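Local structure of intracellular growth locus, subunit C (Francisella tularensis subsp. tularensis, 2QWU) at residues E16-R21 / I139-S144; D39-A44 / I89-L94; S82-I87 / E147-S152; P191-C194 / D199-V202. The protein is a pathogenicity-island protein of intracellular growth that probably serves as an Hcp-like tube subunit of the Francisella type VI secretion system. The protein carries 2 engineered substitutions. All blocks are in the same frame, centred on the assembly; numbering follows the deposited sequence.

Interaction 1 (E16-R21 / I139-S144)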
loop_
_atom_site.group_PDB
_atom_site.type_symbol
_atom_site.label_atom_id
_atom_site.label_comp_id
_atom_site.label_asym_id
_atom_site.label_seq_id
_atom_site.Cartn_x
_atom_site.Cartn_y
_atom_site.Cartn_z
ATOM N N GLU A 16 -16.955 -1.048 -9.687
ATOM C CA GLU A 16 -16.186 -0.028 -10.346
ATOM C C GLU A 16 -14.761 -0.073 -9.775
ATOM O O GLU A 16 -14.525 -0.650 -8.717
ATOM C CB GLU A 16 -16.836 1.315 -9.996
ATOM C CG GLU A 16 -16.309 2.555 -10.731
ATOM C CD GLU A 16 -16.993 3.872 -10.274
ATOM O OE1 GLU A 16 -18.126 3.832 -9.757
ATOM O OE2 GLU A 16 -16.375 4.952 -10.447
ATOM N N THR A 17 -13.826 0.568 -10.462
ATOM C CA THR A 17 -12.463 0.682 -9.950
ATOM C C THR A 17 -12.436 1.375 -8.563
ATOM O O THR A 17 -13.159 2.362 -8.330
ATOM C CB THR A 17 -11.618 1.491 -10.934
ATOM O OG1 THR A 17 -11.500 0.740 -12.131
ATOM C CG2 THR A 17 -10.186 1.734 -10.383
ATOM N N ILE A 18 -11.617 0.837 -7.644
ATOM C CA ILE A 18 -11.479 1.389 -6.302
ATOM C C ILE A 18 -10.131 2.068 -6.351
ATOM O O ILE A 18 -9.131 1.503 -6.890
ATOM C CB ILE A 18 -11.477 0.252 -5.229
ATOM C CG1 ILE A 18 -12.861 -0.414 -5.186
ATOM C CG2 ILE A 18 -11.139 0.808 -3.855
ATOM C CD1 ILE A 18 -12.944 -1.503 -4.163
ATOM N N HIS A 19 -10.083 3.274 -5.819
ATOM C CA HIS A 19 -8.872 4.042 -5.863
ATOM C C HIS A 19 -8.663 4.719 -4.517
ATOM O O HIS A 19 -9.589 5.306 -3.955
ATOM C CB HIS A 19 -8.977 5.123 -6.968
ATOM C CG HIS A 19 -7.714 5.902 -7.179
ATOM N ND1 HIS A 19 -7.532 7.170 -6.687
ATOM C CD2 HIS A 19 -6.599 5.603 -7.889
ATOM C CE1 HIS A 19 -6.360 7.638 -7.094
ATOM N NE2 HIS A 19 -5.777 6.713 -7.825
ATOM N N VAL A 20 -7.457 4.611 -3.994
ATOM C CA VAL A 20 -7.146 5.292 -2.743
ATOM C C VAL A 20 -5.879 6.087 -2.964
ATOM O O VAL A 20 -4.931 5.651 -3.649
ATOM C CB VAL A 20 -6.919 4.326 -1.530
ATOM C CG1 VAL A 20 -6.323 5.145 -0.356
ATOM C CG2 VAL A 20 -8.255 3.679 -1.085
ATOM N N ARG A 21 -5.823 7.257 -2.368
ATOM C CA ARG A 21 -4.657 8.074 -2.510
ATOM C C ARG A 21 -4.535 8.938 -1.273
ATOM O O ARG A 21 -5.545 9.512 -0.799
ATOM C CB ARG A 21 -4.826 8.934 -3.736
ATOM C CG ARG A 21 -3.879 10.099 -3.861
ATOM C CD ARG A 21 -4.654 11.153 -4.586
ATOM N NE ARG A 21 -5.162 10.593 -5.825
ATOM C CZ ARG A 21 -4.574 10.786 -6.996
ATOM N NH1 ARG A 21 -3.474 11.536 -7.052
ATOM N NH2 ARG A 21 -5.057 10.210 -8.092
ATOM N N ILE A 139 -11.100 1.850 8.515
ATOM C CA ILE A 139 -10.198 1.570 7.400
ATOM C C ILE A 139 -10.774 2.158 6.123
ATOM O O ILE A 139 -11.935 2.603 6.112
ATOM C CB ILE A 139 -10.077 0.043 7.104
ATOM C CG1 ILE A 139 -11.431 -0.558 6.648
ATOM C CG2 ILE A 139 -9.509 -0.707 8.364
ATOM C CD1 ILE A 139 -11.324 -2.039 6.154
HETATM N N MSE A 140 -9.925 2.226 5.099
HETATM C CA MSE A 140 -10.405 2.524 3.736
HETATM C C MSE A 140 -10.400 1.115 3.107
HETATM O O MSE A 140 -11.411 0.630 2.675
HETATM C CB MSE A 140 -9.486 3.480 2.978
HETATM C CG MSE A 140 -9.723 4.947 3.495
HETATM SE SE MSE A 140 -8.606 6.240 2.701
HETATM C CE MSE A 140 -6.962 5.625 3.217
ATOM N N ILE A 141 -9.239 0.457 3.112
ATOM C CA ILE A 141 -9.112 -0.914 2.595
ATOM C C ILE A 141 -8.175 -1.682 3.569
ATOM O O ILE A 141 -7.126 -1.171 3.958
ATOM C CB ILE A 141 -8.375 -0.973 1.263
ATOM C CG1 ILE A 141 -9.046 -0.109 0.223
ATOM C CG2 ILE A 141 -8.305 -2.438 0.826
ATOM C CD1 ILE A 141 -8.313 -0.195 -1.142
ATOM N N ASP A 142 -8.531 -2.920 3.901
ATOM C CA ASP A 142 -7.646 -3.758 4.750
ATOM C C ASP A 142 -6.743 -4.567 3.801
ATOM O O ASP A 142 -7.172 -5.539 3.164
ATOM C CB ASP A 142 -8.488 -4.723 5.642
ATOM C CG ASP A 142 -7.643 -5.468 6.653
ATOM O OD1 ASP A 142 -6.404 -5.461 6.493
ATOM O OD2 ASP A 142 -8.208 -6.071 7.624
ATOM N N LEU A 143 -5.486 -4.155 3.693
ATOM C CA LEU A 143 -4.550 -4.800 2.781
ATOM C C LEU A 143 -3.745 -5.918 3.472
ATOM O O LEU A 143 -2.854 -6.486 2.879
ATOM C CB LEU A 143 -3.541 -3.743 2.265
ATOM C CG LEU A 143 -4.221 -2.665 1.401
ATOM C CD1 LEU A 143 -3.167 -1.575 1.057
ATOM C CD2 LEU A 143 -4.837 -3.283 0.141
ATOM N N SER A 144 -4.051 -6.203 4.727
ATOM C CA SER A 144 -3.235 -7.168 5.456
ATOM C C SER A 144 -3.022 -8.472 4.747
ATOM O O SER A 144 -3.972 -9.107 4.305
ATOM C CB SER A 144 -3.805 -7.435 6.880
ATOM O OG SER A 144 -4.016 -6.218 7.587
#
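V20 presents a forked end to the loop 139-144, and each prong meets a different side chain. Its CG1 lies 3.7 Å from CE of M140, a selenomethionine, with the selenium just behind; its CG2 lies 3.9 Å from I141 CD1. The same I141 methyl also meets I18 CG2 at 4.0 Å. I18 and V20 are two residues apart and point from the same side of strand 18-21, so the notch between them receives the I141 tip as a bump fills a hollow. V20 and I141 lie alongside, their side chains running in opposing senses, so V20 CG2 also nears I141 CG1 (4.1 Å). M140 reaches its place by a bend at its last torsion (chi3 -61°), which turns CE back onto the valine. All four side chains are buried, and no hydrogen bond crosses between the segments. Further along the loop, D142 OD1 accepts from S144 N (3.0 Å) and S144 OG, the first bond closing an Asx turn, while Q129 grips both M140 N and I141 O. Around the contact, strand 18-21 pairs with strand 71-79 through I18 and V20, whereas the loop bonds to strand 189-193 through M140 and D142. M6 and I7 of the N-terminal loop pack on M140 and I141, so the loop lies between the edge of the main sheet and the C-terminal hairpin.

Interaction 2 (D39-A44 / I89-L94)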
loop_
_atom_site.group_PDB
_atom_site.type_symbol
_atom_site.label_atom_id
_atom_site.label_comp_id
_atom_site.label_asym_id
_atom_site.label_seq_id
_atom_site.Cartn_x
_atom_site.Cartn_y
_atom_site.Cartn_z
ATOM N N ASP A 39 3.050 -3.065 8.326
ATOM C CA ASP A 39 4.136 -3.371 9.267
ATOM C C ASP A 39 5.238 -4.265 8.731
ATOM O O ASP A 39 6.275 -4.462 9.412
ATOM C CB ASP A 39 3.565 -3.901 10.618
ATOM C CG ASP A 39 2.925 -5.258 10.499
ATOM O OD1 ASP A 39 2.940 -5.838 9.396
ATOM O OD2 ASP A 39 2.404 -5.782 11.552
ATOM N N SER A 40 5.063 -4.753 7.513
ATOM C CA SER A 40 6.098 -5.529 6.857
ATOM C C SER A 40 5.876 -5.473 5.355
ATOM O O SER A 40 4.767 -5.201 4.907
ATOM C CB SER A 40 6.127 -6.976 7.347
ATOM O OG SER A 40 5.063 -7.709 6.801
ATOM N N LEU A 41 6.933 -5.705 4.583
ATOM C CA LEU A 41 6.847 -5.694 3.159
ATOM C C LEU A 41 8.007 -6.511 2.580
ATOM O O LEU A 41 9.175 -6.295 2.909
ATOM C CB LEU A 41 6.944 -4.240 2.599
ATOM C CG LEU A 41 7.072 -4.123 1.059
ATOM C CD1 LEU A 41 5.827 -4.579 0.359
ATOM C CD2 LEU A 41 7.428 -2.660 0.708
ATOM N N THR A 42 7.660 -7.456 1.731
ATOM C CA THR A 42 8.654 -8.230 1.021
ATOM C C THR A 42 8.455 -8.054 -0.463
ATOM O O THR A 42 7.343 -8.177 -0.946
ATOM C CB THR A 42 8.552 -9.702 1.372
ATOM O OG1 THR A 42 8.674 -9.796 2.783
ATOM C CG2 THR A 42 9.715 -10.530 0.680
ATOM N N ILE A 43 9.545 -7.761 -1.175
ATOM C CA ILE A 43 9.483 -7.600 -2.627
ATOM C C ILE A 43 10.530 -8.495 -3.302
ATOM O O ILE A 43 11.732 -8.329 -3.060
ATOM C CB ILE A 43 9.770 -6.129 -3.051
ATOM C CG1 ILE A 43 8.670 -5.204 -2.517
ATOM C CG2 ILE A 43 9.769 -6.018 -4.600
ATOM C CD1 ILE A 43 8.986 -3.729 -2.723
ATOM N N ALA A 44 10.060 -9.413 -4.148
ATOM C CA ALA A 44 10.953 -10.329 -4.872
ATOM C C ALA A 44 11.880 -11.004 -3.843
ATOM O O ALA A 44 13.072 -11.217 -4.083
ATOM C CB ALA A 44 11.764 -9.540 -5.915
ATOM N N ILE A 89 0.107 0.038 -7.499
ATOM C CA ILE A 89 0.322 0.473 -6.124
ATOM C C ILE A 89 1.546 1.346 -6.034
ATOM O O ILE A 89 2.505 1.187 -6.785
ATOM C CB ILE A 89 0.429 -0.791 -5.162
ATOM C CG1 ILE A 89 0.402 -0.340 -3.691
ATOM C CG2 ILE A 89 1.767 -1.574 -5.405
ATOM C CD1 ILE A 89 0.267 -1.571 -2.766
ATOM N N THR A 90 1.514 2.290 -5.108
ATOM C CA THR A 90 2.645 3.189 -4.863
ATOM C C THR A 90 2.970 3.108 -3.375
ATOM O O THR A 90 2.087 3.308 -2.544
ATOM C CB THR A 90 2.293 4.644 -5.240
ATOM O OG1 THR A 90 2.018 4.688 -6.660
ATOM C CG2 THR A 90 3.496 5.539 -5.013
ATOM N N LEU A 91 4.222 2.717 -3.078
ATOM C CA LEU A 91 4.664 2.535 -1.697
ATOM C C LEU A 91 5.788 3.499 -1.349
ATOM O O LEU A 91 6.590 3.824 -2.203
ATOM C CB LEU A 91 5.182 1.076 -1.528
ATOM C CG LEU A 91 4.194 -0.044 -1.868
ATOM C CD1 LEU A 91 4.909 -1.302 -2.257
ATOM C CD2 LEU A 91 3.359 -0.286 -0.658
ATOM N N GLY A 92 5.838 3.949 -0.096
ATOM C CA GLY A 92 6.908 4.820 0.349
ATOM C C GLY A 92 7.781 3.990 1.297
ATOM O O GLY A 92 7.249 3.377 2.208
ATOM N N VAL A 93 9.100 3.926 1.051
ATOM C CA VAL A 93 9.982 3.181 1.932
ATOM C C VAL A 93 11.171 4.044 2.322
ATOM O O VAL A 93 11.516 5.008 1.636
ATOM C CB VAL A 93 10.473 1.856 1.284
ATOM C CG1 VAL A 93 9.255 0.976 0.933
ATOM C CG2 VAL A 93 11.280 2.167 -0.021
ATOM N N LEU A 94 11.783 3.725 3.453
ATOM C CA LEU A 94 12.976 4.501 3.874
ATOM C C LEU A 94 14.189 3.562 3.682
ATOM O O LEU A 94 14.342 2.560 4.393
ATOM C CB LEU A 94 12.820 4.942 5.332
ATOM C CG LEU A 94 13.920 5.854 5.854
ATOM C CD1 LEU A 94 13.989 7.196 5.115
ATOM C CD2 LEU A 94 13.531 6.034 7.373
#
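L41 touches two side chains of strand 86-96 with its CD2 methyl, L91 and V93. The distance from L41 CD2 is 4.1 Å to L91 CD1 and the same to V93 CG1, so one methyl faces a pair of side chains that alternate with G92 along the strand. L41 is stretched out: CG lies opposite the backbone N (chi1 171°), and the second torsion sets CD2 opposite CA, which makes that methyl the far end of the chain. L91 answers with an extended CD1 of its own (chi2 155°), and the two leucines meet tip to tip. V93 is met otherwise, its side chain crossing that of L41 at about a right angle and offering CG1, the methyl anti to the carbonyl carbon (chi1 -59°). The backbones stay well apart, with L41 CA 9.5 Å from V93 CA, and the contact is made by apolar side chains alone. Strands 37-43 and 86-96 both pair antiparallel with strand 71-79, one at each of its edges, in a sheet whose pairings close into a barrel-like ring; the leucine therefore reaches across the strand between them, on the inner side. There A71 packs on L41 and V93, and V73 on L91. L48 adds to the cover of L41, and I178 of strand 173-184 to that of V93. I43, next on the same side of its strand, packs on V107 of helix 97-114.

Interaction 3 (S82-I87 / E147-S152)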
loop_
_atom_site.group_PDB
_atom_site.type_symbol
_atom_site.label_atom_id
_atom_site.label_comp_id
_atom_site.label_asym_id
_atom_site.label_seq_id
_atom_site.Cartn_x
_atom_site.Cartn_y
_atom_site.Cartn_z
ATOM N N SER A 82 -13.253 -10.275 -13.909
ATOM C CA SER A 82 -14.064 -11.505 -13.882
ATOM C C SER A 82 -13.204 -12.656 -13.329
ATOM O O SER A 82 -13.671 -13.492 -12.531
ATOM C CB SER A 82 -14.594 -11.838 -15.302
ATOM O OG SER A 82 -13.534 -11.834 -16.257
ATOM N N ILE A 83 -11.951 -12.698 -13.745
ATOM C CA ILE A 83 -11.048 -13.679 -13.218
ATOM C C ILE A 83 -10.042 -13.037 -12.240
ATOM O O ILE A 83 -10.044 -13.347 -11.048
ATOM C CB ILE A 83 -10.261 -14.423 -14.308
ATOM C CG1 ILE A 83 -11.224 -15.141 -15.270
ATOM C CG2 ILE A 83 -9.443 -15.505 -13.634
ATOM C CD1 ILE A 83 -10.501 -15.978 -16.300
ATOM N N ASN A 84 -9.161 -12.177 -12.736
ATOM C CA ASN A 84 -8.192 -11.556 -11.842
ATOM C C ASN A 84 -8.276 -10.047 -12.018
ATOM O O ASN A 84 -8.571 -9.553 -13.120
ATOM C CB ASN A 84 -6.754 -12.020 -12.160
ATOM C CG ASN A 84 -6.588 -13.543 -12.119
ATOM O OD1 ASN A 84 -7.152 -14.240 -11.265
ATOM N ND2 ASN A 84 -5.805 -14.054 -13.030
ATOM N N PRO A 85 -8.021 -9.294 -10.940
ATOM C CA PRO A 85 -8.068 -7.824 -11.016
ATOM C C PRO A 85 -6.802 -7.264 -11.624
ATOM O O PRO A 85 -5.855 -8.009 -11.847
ATOM C CB PRO A 85 -8.178 -7.414 -9.562
ATOM C CG PRO A 85 -7.349 -8.485 -8.872
ATOM C CD PRO A 85 -7.875 -9.750 -9.542
ATOM N N THR A 86 -6.795 -5.967 -11.932
ATOM C CA THR A 86 -5.578 -5.312 -12.446
ATOM C C THR A 86 -5.306 -4.298 -11.369
ATOM O O THR A 86 -6.215 -3.596 -10.950
ATOM C CB THR A 86 -5.772 -4.628 -13.813
ATOM O OG1 THR A 86 -5.968 -5.641 -14.827
ATOM C CG2 THR A 86 -4.549 -3.847 -14.170
ATOM N N ILE A 87 -4.057 -4.251 -10.922
ATOM C CA ILE A 87 -3.711 -3.427 -9.775
ATOM C C ILE A 87 -2.445 -2.637 -9.962
ATOM O O ILE A 87 -1.466 -3.124 -10.548
ATOM C CB ILE A 87 -3.528 -4.398 -8.519
ATOM C CG1 ILE A 87 -4.880 -5.047 -8.197
ATOM C CG2 ILE A 87 -2.998 -3.670 -7.309
ATOM C CD1 ILE A 87 -4.733 -6.126 -7.099
ATOM N N GLU A 147 -0.992 -10.639 -1.220
ATOM C CA GLU A 147 0.137 -11.008 -2.053
ATOM C C GLU A 147 -0.187 -10.619 -3.498
ATOM O O GLU A 147 -1.211 -11.035 -4.077
ATOM C CB GLU A 147 0.435 -12.504 -2.030
ATOM C CG GLU A 147 1.710 -12.842 -2.820
ATOM C CD GLU A 147 2.237 -14.247 -2.507
ATOM O OE1 GLU A 147 1.858 -15.188 -3.225
ATOM O OE2 GLU A 147 3.009 -14.415 -1.526
ATOM N N LEU A 148 0.674 -9.792 -4.052
ATOM C CA LEU A 148 0.500 -9.327 -5.432
ATOM C C LEU A 148 1.616 -9.910 -6.310
ATOM O O LEU A 148 2.717 -10.212 -5.840
ATOM C CB LEU A 148 0.619 -7.800 -5.488
ATOM C CG LEU A 148 -0.314 -6.982 -4.546
ATOM C CD1 LEU A 148 0.175 -5.464 -4.484
ATOM C CD2 LEU A 148 -1.720 -7.005 -5.076
ATOM N N TYR A 149 1.344 -10.043 -7.602
ATOM C CA TYR A 149 2.369 -10.588 -8.498
ATOM C C TYR A 149 2.088 -10.014 -9.879
ATOM O O TYR A 149 1.011 -9.513 -10.138
ATOM C CB TYR A 149 2.331 -12.144 -8.472
ATOM C CG TYR A 149 1.059 -12.768 -8.981
ATOM C CD1 TYR A 149 0.881 -12.980 -10.327
ATOM C CD2 TYR A 149 0.056 -13.169 -8.104
ATOM C CE1 TYR A 149 -0.291 -13.588 -10.814
ATOM C CE2 TYR A 149 -1.108 -13.754 -8.553
ATOM C CZ TYR A 149 -1.271 -13.970 -9.907
ATOM O OH TYR A 149 -2.421 -14.584 -10.364
ATOM N N PRO A 150 3.059 -10.093 -10.793
ATOM C CA PRO A 150 2.849 -9.533 -12.137
ATOM C C PRO A 150 1.870 -10.302 -12.983
ATOM O O PRO A 150 1.860 -11.528 -12.952
ATOM C CB PRO A 150 4.242 -9.609 -12.780
ATOM C CG PRO A 150 5.185 -9.685 -11.597
ATOM C CD PRO A 150 4.454 -10.548 -10.617
ATOM N N ILE A 151 1.071 -9.582 -13.758
ATOM C CA ILE A 151 0.149 -10.236 -14.678
ATOM C C ILE A 151 1.061 -10.925 -15.705
ATOM O O ILE A 151 0.846 -12.090 -16.083
ATOM C CB ILE A 151 -0.741 -9.209 -15.405
ATOM C CG1 ILE A 151 -1.800 -8.655 -14.431
ATOM C CG2 ILE A 151 -1.400 -9.893 -16.597
ATOM C CD1 ILE A 151 -2.345 -7.291 -14.827
ATOM N N SER A 152 2.091 -10.203 -16.131
ATOM C CA SER A 152 3.071 -10.709 -17.093
ATOM C C SER A 152 4.241 -9.745 -17.129
ATOM O O SER A 152 4.133 -8.632 -16.637
ATOM C CB SER A 152 2.447 -10.785 -18.484
ATOM O OG SER A 152 2.303 -9.476 -19.012
#
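I87 and L148 make the tight, buried centre of this contact, with I87 CD1 3.7 Å from L148 CD2. Their side chains cross at about a right angle, and the leucine touches with its side branch, CD1 being the methyl that extends the chain (chi2 167°). A looser second meeting lies nearer the surface, where I151 CD1 comes up to the fork of T86, 4.0 Å from OG1 and 4.1 Å from CG2 in the conformer described; T86 also has a second conformer. Y149 starts out pointing away from the other segment, but its first torsion (chi1 64°) carries the ring back so that the hydroxyl end comes near the side chain of N84. No hydrogen bond passes between the segments. The touching parts run 109° apart, and T86 CA is 7.9 Å from I151 CA, too far for strand pairing. Strands 86-96 and 147-150 are instead joined through strand 173-184, which pairs antiparallel with both as part of the barrel-like closed sheet: I87 bonds to L183 and Y149 to T184 through their backbones. L183 also packs on L148, while the side chains of N84, Y149 and I151 all rest on T184. One step out, hydroxyls hold the flanking backbone, T184 OG1 at P85 O and T185 OG1 at E147 O. On its other edge strand 147-150 pairs with strand 120-122, L148 bonding to I120 through the backbone; the side chain of I87 packs on M76 and I78 of strand 71-79.

Interaction 4 (P191-C194 / D199-V202); sequences PVCC and DKGV
K200 lies across from C193, and its side chain can be followed outward from the strand. CB sits 4.1 Å from V192 O, next to K200 CA, which makes a CA-H...O contact with that same oxygen. CG comes next and touches the sulfur of the partner, 4.1 Å from C193 SG. From CG onward the chain is fully extended, so CD, CE and NZ of this exposed residue lead away from the sulfur, with no close partner in 191-194. In C193, SG lies opposite the backbone N (chi1 -171°), which places the sulfur over the D199-K200 peptide, 3.8 Å from D199 C. On the other face, V192 CG2 lies 3.7 Å from G201 O, against a residue that has no side chain to oppose it. V192 and G201 form the hydrogen-bonded pair, V192 N to G201 O at 3.0 Å and nearly straight (174°), G201 N to V192 O at 2.9 Å. P191 with V202 and C193 with K200 are the non-hydrogen-bonded pairs to either side. Toward the turn, C194 N bonds to D199 O (3.0 Å) and the CB atoms of C194 and D199 touch, while D199 OD2 accepts from A196 N inside the connecting loop. V12 of helix 9-14 packs on V192 and C194. The strand directions differ by 145°, as in a twisted two-stranded antiparallel beta hairpin, here formed by strands 189-193 and 200-204.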
loop_
_atom_site.group_PDB
_atom_site.type_symbol
_atom_site.label_atom_id
_atom_site.label_comp_id
_atom_site.label_asym_id
_atom_site.label_seq_id
_atom_site.Cartn_x
_atom_site.Cartn_y
_atom_site.Cartn_z
ATOM N N PRO A 191 -11.565 -6.360 2.473
ATOM C CA PRO A 191 -12.490 -5.641 3.369
ATOM C C PRO A 191 -12.301 -4.116 3.088
ATOM O O PRO A 191 -11.168 -3.655 2.838
ATOM C CB PRO A 191 -11.969 -5.986 4.776
ATOM C CG PRO A 191 -11.283 -7.231 4.626
ATOM C CD PRO A 191 -10.573 -7.118 3.265
ATOM N N VAL A 192 -13.405 -3.364 3.068
ATOM C CA VAL A 192 -13.360 -1.914 2.850
ATOM C C VAL A 192 -14.320 -1.234 3.813
ATOM O O VAL A 192 -15.090 -1.891 4.508
ATOM C CB VAL A 192 -13.761 -1.532 1.388
ATOM C CG1 VAL A 192 -12.774 -2.171 0.432
ATOM C CG2 VAL A 192 -15.219 -1.915 1.103
ATOM N N CYS A 193 -14.231 0.077 3.895
ATOM C CA CYS A 193 -15.191 0.834 4.715
ATOM C C CYS A 193 -15.360 2.138 3.990
ATOM O O CYS A 193 -14.355 2.753 3.548
ATOM C CB CYS A 193 -14.664 1.113 6.109
ATOM S SG CYS A 193 -15.994 1.811 7.175
ATOM N N CYS A 194 -16.621 2.559 3.899
ATOM C CA CYS A 194 -16.978 3.753 3.147
ATOM C C CYS A 194 -17.124 5.009 3.983
ATOM O O CYS A 194 -16.241 5.250 4.819
ATOM C CB CYS A 194 -18.217 3.439 2.290
ATOM S SG CYS A 194 -17.898 1.978 1.196
ATOM N N ASP A 199 -20.055 1.726 7.771
ATOM C CA ASP A 199 -20.284 1.419 6.343
ATOM C C ASP A 199 -19.291 0.369 5.825
ATOM O O ASP A 199 -18.699 0.513 4.722
ATOM C CB ASP A 199 -20.151 2.684 5.484
ATOM C CG ASP A 199 -21.365 3.595 5.568
ATOM O OD1 ASP A 199 -22.495 3.068 5.701
ATOM O OD2 ASP A 199 -21.184 4.830 5.465
ATOM N N LYS A 200 -19.086 -0.685 6.618
ATOM C CA LYS A 200 -18.159 -1.741 6.224
ATOM C C LYS A 200 -18.676 -2.604 5.069
ATOM O O LYS A 200 -19.883 -2.797 4.866
ATOM C CB LYS A 200 -17.852 -2.633 7.408
ATOM C CG LYS A 200 -17.259 -1.852 8.561
ATOM C CD LYS A 200 -16.709 -2.766 9.628
ATOM C CE LYS A 200 -16.234 -1.945 10.821
ATOM N NZ LYS A 200 -15.373 -2.735 11.757
ATOM N N GLY A 201 -17.754 -3.105 4.279
ATOM C CA GLY A 201 -18.190 -3.951 3.210
ATOM C C GLY A 201 -17.053 -4.804 2.745
ATOM O O GLY A 201 -15.971 -4.804 3.322
ATOM N N VAL A 202 -17.332 -5.547 1.684
ATOM C CA VAL A 202 -16.345 -6.433 1.081
ATOM C C VAL A 202 -16.359 -6.157 -0.406
ATOM O O VAL A 202 -17.399 -6.324 -1.066
ATOM C CB VAL A 202 -16.724 -7.906 1.327
ATOM C CG1 VAL A 202 -15.759 -8.845 0.513
ATOM C CG2 VAL A 202 -16.671 -8.196 2.832
#

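Interactions 1 and 4 are direct neighbours, their centres 9 Å apart: D142 N lies 2.9 Å from P191 O and M140 O 3.1 Å from C193 N, probable hydrogen bonds that tie the loop of interaction 1 to the hairpin. Interactions 2 and 3 share strand 86-96; although their centres are 17 Å apart, I89 CD1 and L148 CD1 meet at 4.3 Å, continuing the apolar interior from one to the other. Interaction 1 reaches the same large sheet through strand 18-21, about 5 Å from interaction 2 at the nearest atoms. Interaction 4 is remote from interactions 2 and 3, its centre 24 and 21 Å from theirs.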